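PDB 4JIC: GTN Reductase from Agrobacterium tumefaciens, which binds FMN and, as an Old Yellow Enzyme homologue, probably uses it to reduce glycerol trinitrate and activated carbon-carbon double bonds with electrons from NAD(P)H. Local coordinates for residues Glu54-Ser59 and Ile94-Trp99; Gln63-Val68 and Trp99-Ile104; Val175-Ala180 and Gly225-Arg230. One frame throughout, in Å; residues are numbered along the deposited sequence. Where two conformers were deposited one is given.

Overall arrangement
Interactions 1 and 3 pair neighbouring strands of an eight-stranded parallel TIM barrel: interaction 1 joins strands 50-57 and 94-99, and interaction 3 joins strands 174-178 and 227-231. Their centres are about 9 Å apart, and both touch FMN. Strands 94-99 and 174-178 are themselves neighbours, joined by Ala96 O to Glu176 N (2.9 Å) and by Gln97 NE2 to Glu176 OE2 (3.0 Å); Gln97 and Arg230, both bound to FMN, thus lie on one run of adjacent strands. Interaction 2 packs the loops that follow strands 50-57 and 94-99, its centre about 11 Å from that of interaction 1 and about 17 Å from that of interaction 3. Trp99 is common to interactions 1 and 2 and stacks on His178 of interaction 3.

Interaction 1: Glu54-Ser59 and Ile94-Trp99; sequences EGTPIS and IVAQIW. With FMN (flavin mononucleotide), chain D.
Thr56 N donates to Gln97 O at 2.8 Å, the shortest bond between these two parallel strands, joined through helix 74-89 in a beta-alpha-beta unit. The ladder continues with Trp99 N to Thr56 O, whose donor stands well above the carbonyl plane, and closes with Ile58 N to Trp99 O (3.1 Å), in the plane of the Trp99 carbonyl. Beyond the backbone, the Trp99 indole packs against Gly55, with CE3 3.3 Å from Gly55 C, while Pro57 CG lies alongside the same ring. Ile58 CG2 meets Ile98 CB next to Tyr160 of helix 150-169.

Gln97 carries its CG anti to the backbone N (chi1 -169°) and runs on extended, which delivers the amide to the pyrimidine edge of FMN. There OE1 accepts from flavin N3 at 2.9 Å, and NE2 donates to O2 at 2.9 Å along an almost straight N-H...O line of 177°. Gly55 N adds a bond to O4 (3.1 Å). Glu176 takes a second NE2 hydrogen, fixing which way the amide is flipped. Donors on O4 and O2 flanking an acceptor for N3 match the hydrogen-bonding pattern of the flavin edge and would probably draw electron density from the ring.

Interaction 2: Gln63-Val68 and Trp99-Ile104; sequences QGYADV and WHVGRI
Tyr65 and Trp99 meet rim to rim where the loops after the second and third strands of the TIM barrel pack against each other. The Tyr65 side chain leaves CB with CG anti to the carbonyl carbon (chi1 -49°), and its ring stands across the CA-CB bond, with CD2 and CE2 on the tryptophan side. CD2 and CE2 each lie 3.6 Å from Trp99 CH2, and CE2 also nears CZ2. The two ring planes are inclined by just 20°, yet neither ring lies over the other. Farther out, CZ passes Ile104 CG2 at 4.1 Å, and at the tip OH comes to 3.4 Å from that same methyl. The hydroxyl is also hydrogen-bonded to the hydroxyl of Tyr183, which fixes the end of the side chain.

Around this pair, Val68 CG1 sits at the edge of the indole, 4.0 Å from Trp99 CZ3. Val101 works on two fronts: CG1 rests over one indole face, offset toward the rim, and also packs on Gly64 N, while CG2 presses on Gln63 O at 3.5 Å. A type II' turn from Val101 to Ile104 reverses the second loop, and Gly102 N inside it donates to His100 ND1 in the imidazole plane; Gln61 holds NE2 of that ring. The first loop is braced in its turn by Gln63 NE2, which reaches Val68 O at 3.0 Å and is shared with Tyr72. The backbones draw together at Gly64, which brings its alpha carbon up to the buried Ile104 O. That oxygen has no hydrogen-bond donor in the model; what it meets across the contact is a bent CA-H...O approach from Gly64 CA at 3.2 Å, 127° at the hydrogen.

Interaction 3: Val175-Ala180 and Gly225-Arg230; sequences VEIHAA and GRTGIR. With FMN (flavin mononucleotide), chain D.
Strands 174-178 and 227-231, the fourth and fifth of the TIM barrel, run side by side in parallel and carry Arg230 to the FMN site. Their ladder starts with Val175 N to Arg226 O, continues with Gly228 N to Val175 O and Ile177 N to Gly228 O (2.9 Å), and reaches Arg230 N to Ile177 O (2.9 Å). A weak bond from Ala179 N to Arg230 O follows. On the face toward the surrounding helices, which also carries Ile229, Ile177 CD1 crosses Thr227 CG2 obliquely. Separately, Ile229 CG1 packs on Ala179 CB at 3.7 Å.

The other face, inside the barrel, holds Glu176, His178 and Arg230. Arg230 CG is anti to the backbone N (chi1 -163°), sending the side chain toward the flavin. NH1 binds FMN O2 at 2.8 Å and the ribityl O2' at 3.0 Å; NH2 reaches O3' at 3.1 Å. Glu176 OE2 lies over the aliphatic part of the arginine, 3.3 Å from Arg230 CB, and no N-H of the guanidinium points at it; OE1 of the same carboxylate bonds to His265. His178, stacked on Trp99, has ND1 taken by Ala180 N in the ring plane. One guanidinium thus joins ribityl chain to isoalloxazine, and its positive charge beside N1 and O2 would probably stabilise negative charge on the reduced flavin.

Interaction 1: Glu54-Ser59 and Ile94-Trp99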
loop_
_atom_site.group_PDB
_atom_site.type_symbol
_atom_site.label_atom_id
_atom_site.label_comp_id
_atom_site.label_asym_id
_atom_site.label_seq_id
_atom_site.Cartn_x
_atom_site.Cartn_y
_atom_site.Cartn_z
ATOM N N GLU A 54 1.846 5.362 -4.768
ATOM C CA GLU A 54 1.591 5.961 -3.468
ATOM C C GLU A 54 0.167 5.637 -3.039
ATOM O O GLU A 54 -0.724 5.527 -3.871
ATOM C CB GLU A 54 1.743 7.479 -3.566
ATOM C CG GLU A 54 0.756 8.157 -4.514
ATOM C CD GLU A 54 1.327 9.448 -5.077
ATOM O OE1 GLU A 54 1.274 10.476 -4.364
ATOM O OE2 GLU A 54 1.846 9.427 -6.218
ATOM N N GLY A 55 -0.057 5.489 -1.738
ATOM C CA GLY A 55 -1.423 5.318 -1.264
ATOM C C GLY A 55 -2.330 6.358 -1.896
ATOM O O GLY A 55 -2.023 7.550 -1.900
ATOM N N THR A 56 -3.465 5.908 -2.419
ATOM C CA THR A 56 -4.405 6.817 -3.065
ATOM C C THR A 56 -5.807 6.570 -2.523
ATOM O O THR A 56 -6.419 5.536 -2.764
ATOM C CB THR A 56 -4.332 6.734 -4.619
ATOM O OG1 THR A 56 -5.209 7.706 -5.201
ATOM C CG2 THR A 56 -4.695 5.350 -5.126
ATOM N N PRO A 57 -6.318 7.535 -1.759
ATOM C CA PRO A 57 -7.584 7.260 -1.074
ATOM C C PRO A 57 -8.823 7.114 -1.949
ATOM O O PRO A 57 -8.980 7.776 -2.985
ATOM C CB PRO A 57 -7.720 8.451 -0.118
ATOM C CG PRO A 57 -6.274 8.810 0.189
ATOM C CD PRO A 57 -5.618 8.691 -1.175
ATOM N N ILE A 58 -9.709 6.234 -1.488
ATOM C CA ILE A 58 -10.978 5.953 -2.148
ATOM C C ILE A 58 -12.010 7.063 -1.941
ATOM O O ILE A 58 -13.036 7.113 -2.631
ATOM C CB ILE A 58 -11.568 4.628 -1.624
ATOM C CG1 ILE A 58 -11.868 4.731 -0.125
ATOM C CG2 ILE A 58 -10.611 3.468 -1.896
ATOM C CD1 ILE A 58 -12.402 3.430 0.473
ATOM N N SER A 59 -11.729 7.959 -0.999
ATOM C CA SER A 59 -12.669 9.003 -0.632
ATOM C C SER A 59 -11.923 10.050 0.178
ATOM O O SER A 59 -10.820 9.789 0.648
ATOM C CB SER A 59 -13.767 8.408 0.246
ATOM O OG SER A 59 -13.209 7.972 1.476
ATOM N N ILE A 94 1.182 -0.972 -13.744
ATOM C CA ILE A 94 0.982 -0.153 -12.564
ATOM C C ILE A 94 -0.366 -0.437 -11.918
ATOM O O ILE A 94 -1.383 -0.569 -12.601
ATOM C CB ILE A 94 1.144 1.355 -12.911
ATOM C CG1 ILE A 94 1.016 2.226 -11.653
ATOM C CG2 ILE A 94 0.170 1.780 -14.016
ATOM C CD1 ILE A 94 1.354 3.693 -11.907
ATOM N N VAL A 95 -0.351 -0.583 -10.598
ATOM C CA VAL A 95 -1.580 -0.775 -9.836
ATOM C C VAL A 95 -1.741 0.346 -8.820
ATOM O O VAL A 95 -0.756 0.856 -8.289
ATOM C CB VAL A 95 -1.618 -2.147 -9.113
ATOM C CG1 VAL A 95 -1.666 -3.275 -10.138
ATOM C CG2 VAL A 95 -0.406 -2.318 -8.182
ATOM N N ALA A 96 -2.986 0.734 -8.577
ATOM C CA ALA A 96 -3.301 1.794 -7.621
ATOM C C ALA A 96 -3.415 1.209 -6.224
ATOM O O ALA A 96 -4.168 0.254 -6.016
ATOM C CB ALA A 96 -4.607 2.459 -8.004
ATOM N N GLN A 97 -2.689 1.786 -5.265
ATOM C CA GLN A 97 -2.822 1.337 -3.883
ATOM C C GLN A 97 -4.004 2.044 -3.257
ATOM O O GLN A 97 -3.890 3.158 -2.751
ATOM C CB GLN A 97 -1.580 1.601 -3.046
ATOM C CG GLN A 97 -1.696 0.865 -1.718
ATOM C CD GLN A 97 -0.633 1.223 -0.718
ATOM O OE1 GLN A 97 -0.385 2.396 -0.450
ATOM N NE2 GLN A 97 -0.025 0.206 -0.120
ATOM N N ILE A 98 -5.157 1.403 -3.323
ATOM C CA ILE A 98 -6.377 2.068 -2.876
ATOM C C ILE A 98 -6.440 2.087 -1.352
ATOM O O ILE A 98 -6.259 1.064 -0.695
ATOM C CB ILE A 98 -7.640 1.499 -3.552
ATOM C CG1 ILE A 98 -7.851 0.012 -3.230
ATOM C CG2 ILE A 98 -7.543 1.696 -5.063
ATOM C CD1 ILE A 98 -9.143 -0.559 -3.847
ATOM N N TRP A 99 -6.687 3.271 -0.799
ATOM C CA TRP A 99 -6.340 3.537 0.590
ATOM C C TRP A 99 -7.509 4.081 1.386
ATOM O O TRP A 99 -8.300 4.880 0.881
ATOM C CB TRP A 99 -5.246 4.596 0.589
ATOM C CG TRP A 99 -4.408 4.767 1.824
ATOM C CD1 TRP A 99 -4.339 3.961 2.939
ATOM C CD2 TRP A 99 -3.461 5.816 2.027
ATOM N NE1 TRP A 99 -3.409 4.479 3.828
ATOM C CE2 TRP A 99 -2.868 5.620 3.289
ATOM C CE3 TRP A 99 -3.084 6.932 1.269
ATOM C CZ2 TRP A 99 -1.889 6.480 3.789
ATOM C CZ3 TRP A 99 -2.122 7.780 1.759
ATOM C CH2 TRP A 99 -1.534 7.554 3.012
HETATM N N1 FMN D . 3.773 1.997 2.376
HETATM C C2 FMN D . 2.510 1.874 1.847
HETATM O O2 FMN D . 1.923 0.793 1.945
HETATM N N3 FMN D . 1.900 2.956 1.232
HETATM C C4 FMN D . 2.487 4.195 1.223
HETATM O O4 FMN D . 1.902 5.140 0.668
HETATM C C4A FMN D . 3.763 4.329 1.782
HETATM N N5 FMN D . 4.385 5.565 1.798
HETATM C C5A FMN D . 5.734 5.597 2.082
HETATM C C6 FMN D . 6.437 6.783 1.854
HETATM C C7 FMN D . 7.800 6.867 2.104
HETATM C C7M FMN D . 8.543 8.145 1.824
HETATM C C8 FMN D . 8.470 5.741 2.566
HETATM C C8M FMN D . 9.965 5.790 2.773
HETATM C C9 FMN D . 7.776 4.549 2.768
HETATM C C9A FMN D . 6.403 4.469 2.542
HETATM N N10 FMN D . 5.711 3.284 2.775
HETATM C C10 FMN D . 4.401 3.221 2.347
HETATM C "C1'" FMN D . 6.457 2.010 3.063
HETATM C "C2'" FMN D . 7.219 1.489 1.842
HETATM O "O2'" FMN D . 6.318 1.003 0.858
HETATM C "C3'" FMN D . 8.153 0.344 2.222
HETATM O "O3'" FMN D . 7.409 -0.648 2.904
HETATM C "C4'" FMN D . 9.308 0.806 3.107
HETATM O "O4'" FMN D . 9.988 1.881 2.503
HETATM C "C5'" FMN D . 10.324 -0.304 3.380
HETATM O "O5'" FMN D . 10.885 -0.786 2.172
HETATM P P FMN D . 12.407 -0.404 1.771
HETATM O O1P FMN D . 12.465 1.100 1.781
HETATM O O2P FMN D . 13.311 -0.989 2.829
HETATM O O3P FMN D . 12.678 -0.984 0.416
#

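Interaction 2: Gln63-Val68 and Trp99-Ile104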
loop_
_atom_site.group_PDB
_atom_site.type_symbol
_atom_site.label_atom_id
_atom_site.label_comp_id
_atom_site.label_asym_id
_atom_site.label_seq_id
_atom_site.Cartn_x
_atom_site.Cartn_y
_atom_site.Cartn_z
ATOM N N GLN A 63 -8.684 10.078 3.469
ATOM C CA GLN A 63 -7.437 10.869 3.448
ATOM C C GLN A 63 -6.892 11.104 4.849
ATOM O O GLN A 63 -7.652 11.437 5.756
ATOM C CB GLN A 63 -7.675 12.250 2.826
ATOM C CG GLN A 63 -7.908 12.253 1.333
ATOM C CD GLN A 63 -6.613 12.234 0.530
ATOM O OE1 GLN A 63 -5.533 11.918 1.053
ATOM N NE2 GLN A 63 -6.721 12.541 -0.769
ATOM N N GLY A 64 -5.578 10.960 5.006
ATOM C CA GLY A 64 -4.922 11.218 6.274
ATOM C C GLY A 64 -3.791 12.235 6.193
ATOM O O GLY A 64 -3.284 12.663 7.230
ATOM N N TYR A 65 -3.379 12.612 4.979
ATOM C CA TYR A 65 -2.276 13.564 4.802
ATOM C C TYR A 65 -2.592 14.550 3.692
ATOM O O TYR A 65 -3.425 14.278 2.831
ATOM C CB TYR A 65 -0.971 12.823 4.480
ATOM C CG TYR A 65 -0.704 11.693 5.430
ATOM C CD1 TYR A 65 0.024 11.893 6.594
ATOM C CD2 TYR A 65 -1.214 10.433 5.182
ATOM C CE1 TYR A 65 0.248 10.856 7.477
ATOM C CE2 TYR A 65 -0.994 9.396 6.047
ATOM C CZ TYR A 65 -0.263 9.604 7.187
ATOM O OH TYR A 65 -0.064 8.551 8.037
ATOM N N ALA A 66 -1.914 15.694 3.720
ATOM C CA ALA A 66 -2.139 16.736 2.726
ATOM C C ALA A 66 -1.539 16.388 1.365
ATOM O O ALA A 66 -0.508 15.723 1.271
ATOM C CB ALA A 66 -1.586 18.070 3.226
ATOM N N ASP A 67 -2.194 16.869 0.313
ATOM C CA ASP A 67 -1.649 16.832 -1.044
ATOM C C ASP A 67 -1.381 15.417 -1.537
ATOM O O ASP A 67 -0.411 15.155 -2.253
ATOM C CB ASP A 67 -0.397 17.709 -1.143
ATOM C CG ASP A 67 -0.713 19.201 -1.014
ATOM O OD1 ASP A 67 -1.883 19.562 -0.758
ATOM O OD2 ASP A 67 0.220 20.021 -1.158
ATOM N N VAL A 68 -2.267 14.507 -1.143
ATOM C CA VAL A 68 -2.213 13.122 -1.586
ATOM C C VAL A 68 -3.248 12.913 -2.685
ATOM O O VAL A 68 -4.406 13.327 -2.540
ATOM C CB VAL A 68 -2.510 12.175 -0.404
ATOM C CG1 VAL A 68 -2.779 10.750 -0.889
ATOM C CG2 VAL A 68 -1.357 12.202 0.580
ATOM N N TRP A 99 -6.687 3.271 -0.799
ATOM C CA TRP A 99 -6.340 3.537 0.590
ATOM C C TRP A 99 -7.509 4.081 1.386
ATOM O O TRP A 99 -8.300 4.880 0.881
ATOM C CB TRP A 99 -5.246 4.596 0.589
ATOM C CG TRP A 99 -4.408 4.767 1.824
ATOM C CD1 TRP A 99 -4.339 3.961 2.939
ATOM C CD2 TRP A 99 -3.461 5.816 2.027
ATOM N NE1 TRP A 99 -3.409 4.479 3.828
ATOM C CE2 TRP A 99 -2.868 5.620 3.289
ATOM C CE3 TRP A 99 -3.084 6.932 1.269
ATOM C CZ2 TRP A 99 -1.889 6.480 3.789
ATOM C CZ3 TRP A 99 -2.122 7.780 1.759
ATOM C CH2 TRP A 99 -1.534 7.554 3.012
ATOM N N HIS A 100 -7.614 3.641 2.638
ATOM C CA HIS A 100 -8.395 4.359 3.643
ATOM C C HIS A 100 -7.571 4.381 4.932
ATOM O O HIS A 100 -7.188 3.323 5.442
ATOM C CB HIS A 100 -9.745 3.685 3.882
ATOM C CG HIS A 100 -10.737 4.562 4.585
ATOM N ND1 HIS A 100 -10.475 5.155 5.803
ATOM C CD2 HIS A 100 -11.990 4.946 4.239
ATOM C CE1 HIS A 100 -11.528 5.860 6.181
ATOM N NE2 HIS A 100 -12.462 5.746 5.252
ATOM N N VAL A 101 -7.295 5.579 5.441
ATOM C CA VAL A 101 -6.432 5.746 6.612
ATOM C C VAL A 101 -7.093 5.454 7.958
ATOM O O VAL A 101 -6.397 5.311 8.954
ATOM C CB VAL A 101 -5.841 7.177 6.702
ATOM C CG1 VAL A 101 -4.944 7.466 5.499
ATOM C CG2 VAL A 101 -6.963 8.214 6.820
ATOM N N GLY A 102 -8.419 5.370 7.997
ATOM C CA GLY A 102 -9.106 5.179 9.265
ATOM C C GLY A 102 -8.768 6.292 10.242
ATOM O O GLY A 102 -8.848 7.472 9.893
ATOM N N ARG A 103 -8.349 5.925 11.454
ATOM C CA ARG A 103 -8.133 6.927 12.507
ATOM C C ARG A 103 -6.922 7.836 12.268
ATOM O O ARG A 103 -6.731 8.811 12.989
ATOM C CB ARG A 103 -7.999 6.246 13.876
ATOM C CG ARG A 103 -6.693 5.474 14.052
ATOM C CD ARG A 103 -6.634 4.759 15.388
ATOM N NE ARG A 103 -5.336 4.108 15.570
ATOM C CZ ARG A 103 -4.821 3.787 16.753
ATOM N NH1 ARG A 103 -5.482 4.055 17.872
ATOM N NH2 ARG A 103 -3.625 3.211 16.816
ATOM N N ILE A 104 -6.100 7.515 11.273
ATOM C CA ILE A 104 -4.884 8.276 11.038
ATOM C C ILE A 104 -5.177 9.455 10.110
ATOM O O ILE A 104 -4.865 9.424 8.926
ATOM C CB ILE A 104 -3.751 7.386 10.480
ATOM C CG1 ILE A 104 -3.530 6.182 11.405
ATOM C CG2 ILE A 104 -2.438 8.178 10.378
ATOM C CD1 ILE A 104 -3.162 6.557 12.849
#

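Interaction 3: Val175-Ala180 and Gly225-Arg230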
loop_
_atom_site.group_PDB
_atom_site.type_symbol
_atom_site.label_atom_id
_atom_site.label_comp_id
_atom_site.label_asym_id
_atom_site.label_seq_id
_atom_site.Cartn_x
_atom_site.Cartn_y
_atom_site.Cartn_z
ATOM N N VAL A 175 -5.371 -3.146 -8.733
ATOM C CA VAL A 175 -5.203 -2.382 -7.501
ATOM C C VAL A 175 -4.528 -3.223 -6.447
ATOM O O VAL A 175 -4.606 -4.449 -6.472
ATOM C CB VAL A 175 -6.552 -1.909 -6.893
ATOM C CG1 VAL A 175 -7.322 -1.046 -7.873
ATOM C CG2 VAL A 175 -7.386 -3.104 -6.451
ATOM N N GLU A 176 -3.856 -2.546 -5.524
ATOM C CA GLU A 176 -3.395 -3.155 -4.284
ATOM C C GLU A 176 -4.211 -2.557 -3.168
ATOM O O GLU A 176 -4.192 -1.346 -2.953
ATOM C CB GLU A 176 -1.916 -2.852 -4.039
ATOM C CG GLU A 176 -1.414 -3.310 -2.666
ATOM C CD GLU A 176 0.083 -3.135 -2.513
ATOM O OE1 GLU A 176 0.844 -3.881 -3.163
ATOM O OE2 GLU A 176 0.504 -2.237 -1.750
ATOM N N ILE A 177 -4.966 -3.396 -2.471
ATOM C CA ILE A 177 -5.724 -2.908 -1.335
ATOM C C ILE A 177 -4.744 -2.622 -0.211
ATOM O O ILE A 177 -3.999 -3.498 0.207
ATOM C CB ILE A 177 -6.739 -3.954 -0.887
ATOM C CG1 ILE A 177 -7.811 -4.116 -1.968
ATOM C CG2 ILE A 177 -7.360 -3.545 0.437
ATOM C CD1 ILE A 177 -8.579 -5.440 -1.886
ATOM N N HIS A 178 -4.725 -1.383 0.264
ATOM C CA HIS A 178 -3.869 -1.044 1.398
ATOM C C HIS A 178 -4.461 -1.605 2.694
ATOM O O HIS A 178 -5.388 -1.034 3.261
ATOM C CB HIS A 178 -3.691 0.472 1.493
ATOM C CG HIS A 178 -2.513 0.882 2.313
ATOM N ND1 HIS A 178 -1.953 0.064 3.272
ATOM C CD2 HIS A 178 -1.773 2.016 2.302
ATOM C CE1 HIS A 178 -0.919 0.684 3.821
ATOM N NE2 HIS A 178 -0.796 1.874 3.257
ATOM N N ALA A 179 -3.942 -2.743 3.143
ATOM C CA ALA A 179 -4.428 -3.351 4.374
ATOM C C ALA A 179 -3.301 -3.442 5.387
ATOM O O ALA A 179 -3.264 -4.352 6.225
ATOM C CB ALA A 179 -5.020 -4.736 4.091
ATOM N N ALA A 180 -2.392 -2.477 5.317
ATOM C CA ALA A 180 -1.184 -2.504 6.130
ATOM C C ALA A 180 -0.969 -1.217 6.922
ATOM O O ALA A 180 -1.804 -0.300 6.890
ATOM C CB ALA A 180 0.031 -2.774 5.240
ATOM N N GLY A 225 -8.419 -11.382 -10.476
ATOM C CA GLY A 225 -7.134 -11.435 -11.150
ATOM C C GLY A 225 -6.475 -10.081 -11.339
ATOM O O GLY A 225 -5.348 -10.002 -11.834
ATOM N N ARG A 226 -7.170 -9.014 -10.950
ATOM C CA ARG A 226 -6.585 -7.684 -10.991
ATOM C C ARG A 226 -6.534 -7.091 -9.584
ATOM O O ARG A 226 -6.298 -5.904 -9.405
ATOM C CB ARG A 226 -7.338 -6.770 -11.973
ATOM C CG ARG A 226 -7.172 -7.204 -13.433
ATOM C CD ARG A 226 -7.775 -6.213 -14.412
ATOM N NE ARG A 226 -9.227 -6.204 -14.326
ATOM C CZ ARG A 226 -10.030 -5.748 -15.283
ATOM N NH1 ARG A 226 -9.513 -5.249 -16.403
ATOM N NH2 ARG A 226 -11.348 -5.787 -15.123
ATOM N N THR A 227 -6.722 -7.947 -8.585
ATOM C CA THR A 227 -6.785 -7.504 -7.198
ATOM C C THR A 227 -5.657 -8.098 -6.359
ATOM O O THR A 227 -5.506 -9.316 -6.290
ATOM C CB THR A 227 -8.139 -7.895 -6.567
ATOM O OG1 THR A 227 -9.193 -7.268 -7.299
ATOM C CG2 THR A 227 -8.212 -7.449 -5.103
ATOM N N GLY A 228 -4.879 -7.230 -5.718
ATOM C CA GLY A 228 -3.884 -7.662 -4.752
ATOM C C GLY A 228 -4.120 -6.957 -3.430
ATOM O O GLY A 228 -5.036 -6.144 -3.300
ATOM N N ILE A 229 -3.282 -7.253 -2.442
ATOM C CA ILE A 229 -3.470 -6.689 -1.114
ATOM C C ILE A 229 -2.128 -6.616 -0.400
ATOM O O ILE A 229 -1.290 -7.499 -0.583
ATOM C CB ILE A 229 -4.504 -7.520 -0.304
ATOM C CG1 ILE A 229 -4.741 -6.924 1.081
ATOM C CG2 ILE A 229 -4.074 -8.983 -0.186
ATOM C CD1 ILE A 229 -5.970 -7.547 1.798
ATOM N N ARG A 230 -1.921 -5.554 0.379
ATOM C CA ARG A 230 -0.696 -5.411 1.162
ATOM C C ARG A 230 -0.964 -5.666 2.637
ATOM O O ARG A 230 -1.910 -5.128 3.209
ATOM C CB ARG A 230 -0.071 -4.023 1.007
ATOM C CG ARG A 230 1.387 -4.023 1.475
ATOM C CD ARG A 230 2.071 -2.681 1.272
ATOM N NE ARG A 230 3.490 -2.866 0.956
ATOM C CZ ARG A 230 4.446 -1.976 1.208
ATOM N NH1 ARG A 230 4.166 -0.834 1.814
ATOM N NH2 ARG A 230 5.699 -2.243 0.856
HETATM N N1 FMN D . 3.773 1.997 2.376
HETATM C C2 FMN D . 2.510 1.874 1.847
HETATM O O2 FMN D . 1.923 0.793 1.945
HETATM N N3 FMN D . 1.900 2.956 1.232
HETATM C C4 FMN D . 2.487 4.195 1.223
HETATM O O4 FMN D . 1.902 5.140 0.668
HETATM C C4A FMN D . 3.763 4.329 1.782
HETATM N N5 FMN D . 4.385 5.565 1.798
HETATM C C5A FMN D . 5.734 5.597 2.082
HETATM C C6 FMN D . 6.437 6.783 1.854
HETATM C C7 FMN D . 7.800 6.867 2.104
HETATM C C7M FMN D . 8.543 8.145 1.824
HETATM C C8 FMN D . 8.470 5.741 2.566
HETATM C C8M FMN D . 9.965 5.790 2.773
HETATM C C9 FMN D . 7.776 4.549 2.768
HETATM C C9A FMN D . 6.403 4.469 2.542
HETATM N N10 FMN D . 5.711 3.284 2.775
HETATM C C10 FMN D . 4.401 3.221 2.347
HETATM C "C1'" FMN D . 6.457 2.010 3.063
HETATM C "C2'" FMN D . 7.219 1.489 1.842
HETATM O "O2'" FMN D . 6.318 1.003 0.858
HETATM C "C3'" FMN D . 8.153 0.344 2.222
HETATM O "O3'" FMN D . 7.409 -0.648 2.904
HETATM C "C4'" FMN D . 9.308 0.806 3.107
HETATM O "O4'" FMN D . 9.988 1.881 2.503
HETATM C "C5'" FMN D . 10.324 -0.304 3.380
HETATM O "O5'" FMN D . 10.885 -0.786 2.172
HETATM P P FMN D . 12.407 -0.404 1.771
HETATM O O1P FMN D . 12.465 1.100 1.781
HETATM O O2P FMN D . 13.311 -0.989 2.829
HETATM O O3P FMN D . 12.678 -0.984 0.416
#